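Local coordinates for protein glycoside hydrolase family 31 (Trueperella pyogenes, PDB 5I0F) that probably hydrolyses the alpha-glucosidic linkages of cycloalternan through a covalent glycosyl-enzyme intermediate, as a retaining family 31 glycoside hydrolase, at residues D481-R484 / G485-N489. Sequence-based numbering, arbitrary orientation.
Sequences DGRR and GDEGN. With CA (calcium ion), chain K.
R484, at the N-cap position, offers its carbonyl O to two amides of the first helical turn. G488 N lies 2.8 Å from R484 O, in the carbonyl plane, whereas E487 N, 3.1 Å from R484 O, bonds from above that plane with an N-H...O angle of 141°. The side chains of R483 and E487 cross at about a right angle, with R483 CD 4.0 Å from E487 CB. Their opposite charges stay beyond salt-bridge range, and E487 OE1 lies well out of the guanidinium plane; one water bridges R483 NE to E487 OE2, and a second joins the backbone N of R484 to E487 OE1. R483, extended from CG to NE (chi2 -178°), carries NH1 back to D481 OD2, a 2.7 Å salt bridge lying in the guanidinium plane but above that of the carboxylate. D481 OD1 takes R483 N in an Asx turn, and the two bonds together restrain the carboxylate's rotation. With CG between its backbone N and carbonyl carbon (chi1 69°), D486 sets OD1 3.5 Å from R484 CB and turns OD2 to calcium, 2.8 Å from D486 OD2, which also accepts from R234. R484 bends away to reach the carbonyls of D476 and L477. The turn thus opens helix 485-506 of the TIM barrel, after strand 463-466, and through calcium joins it to D253 and L254 at the end of strand 247-253.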
loop_
_atom_site.group_PDB
_atom_site.type_symbol
_atom_site.label_atom_id
_atom_site.label_comp_id
_atom_site.label_asym_id
_atom_site.label_seq_id
_atom_site.Cartn_x
_atom_site.Cartn_y
_atom_site.Cartn_z
ATOM N N ASP A 481 14.535 16.992 -3.136
ATOM C CA ASP A 481 15.367 16.664 -1.964
ATOM C C ASP A 481 16.754 16.099 -2.327
ATOM O O ASP A 481 17.534 15.814 -1.431
ATOM C CB ASP A 481 14.631 15.702 -0.987
ATOM C CG ASP A 481 14.467 14.276 -1.535
ATOM O OD1 ASP A 481 14.747 14.037 -2.732
ATOM O OD2 ASP A 481 14.029 13.370 -0.753
ATOM N N GLY A 482 17.044 15.921 -3.618
ATOM C CA GLY A 482 18.336 15.396 -4.069
ATOM C C GLY A 482 18.315 13.908 -4.379
ATOM O O GLY A 482 19.222 13.419 -5.019
ATOM N N ARG A 483 17.301 13.175 -3.926
ATOM C CA ARG A 483 17.213 11.742 -4.187
ATOM C C ARG A 483 16.827 11.471 -5.637
ATOM O O ARG A 483 16.158 12.294 -6.277
ATOM C CB ARG A 483 16.197 11.065 -3.243
ATOM C CG ARG A 483 16.600 11.150 -1.771
ATOM C CD ARG A 483 15.646 10.445 -0.805
ATOM N NE ARG A 483 16.273 10.396 0.506
ATOM C CZ ARG A 483 16.333 11.389 1.403
ATOM N NH1 ARG A 483 15.720 12.563 1.232
ATOM N NH2 ARG A 483 17.008 11.183 2.537
ATOM N N ARG A 484 17.276 10.322 -6.140
ATOM C CA ARG A 484 16.792 9.790 -7.396
ATOM C C ARG A 484 15.648 8.847 -7.089
ATOM O O ARG A 484 15.374 8.545 -5.925
ATOM C CB ARG A 484 17.894 9.057 -8.175
ATOM C CG ARG A 484 19.134 9.875 -8.473
ATOM C CD ARG A 484 18.854 11.245 -9.049
ATOM N NE ARG A 484 18.415 11.224 -10.443
ATOM C CZ ARG A 484 19.219 11.128 -11.507
ATOM N NH1 ARG A 484 18.692 11.142 -12.733
ATOM N NH2 ARG A 484 20.546 10.996 -11.371
ATOM N N GLY A 485 14.982 8.372 -8.124
ATOM C CA GLY A 485 13.800 7.544 -7.930
ATOM C C GLY A 485 14.048 6.250 -7.208
ATOM O O GLY A 485 13.192 5.774 -6.453
ATOM N N ASP A 486 15.226 5.678 -7.407
ATOM C CA ASP A 486 15.548 4.434 -6.716
ATOM C C ASP A 486 15.487 4.543 -5.186
ATOM O O ASP A 486 15.259 3.525 -4.532
ATOM C CB ASP A 486 16.868 3.853 -7.185
ATOM C CG ASP A 486 18.060 4.677 -6.775
ATOM O OD1 ASP A 486 17.958 5.920 -6.635
ATOM O OD2 ASP A 486 19.129 4.058 -6.633
ATOM N N GLU A 487 15.646 5.752 -4.643
ATOM C CA GLU A 487 15.370 6.034 -3.217
ATOM C C GLU A 487 14.052 6.736 -2.956
ATOM O O GLU A 487 13.395 6.463 -1.968
ATOM C CB GLU A 487 16.475 6.929 -2.630
ATOM C CG GLU A 487 17.792 6.255 -2.411
ATOM C CD GLU A 487 18.760 7.135 -1.613
ATOM O OE1 GLU A 487 19.219 8.167 -2.142
ATOM O OE2 GLU A 487 19.042 6.802 -0.445
ATOM N N GLY A 488 13.683 7.680 -3.819
ATOM C CA GLY A 488 12.534 8.551 -3.590
ATOM C C GLY A 488 11.171 7.935 -3.846
ATOM O O GLY A 488 10.178 8.360 -3.244
ATOM N N ASN A 489 11.116 6.943 -4.730
ATOM C CA ASN A 489 9.833 6.346 -5.134
ATOM C C ASN A 489 9.149 5.565 -3.984
ATOM O O ASN A 489 7.938 5.709 -3.811
ATOM C CB ASN A 489 9.976 5.497 -6.389
ATOM C CG ASN A 489 10.443 6.310 -7.606
ATOM O OD1 ASN A 489 10.489 7.544 -7.579
ATOM N ND2 ASN A 489 10.824 5.620 -8.650
HETATM CA CA CA K . 19.828 1.560 -7.616
HETATM O O HOH W 1 16.348 7.444 1.309
HETATM O O HOH W 2 19.234 8.827 -4.671
HETATM O O HOH W 3 20.683 3.367 -9.066
HETATM O O HOH W 4 21.763 0.177 -8.507
HETATM O O HOH W 5 18.161 1.020 -9.157
#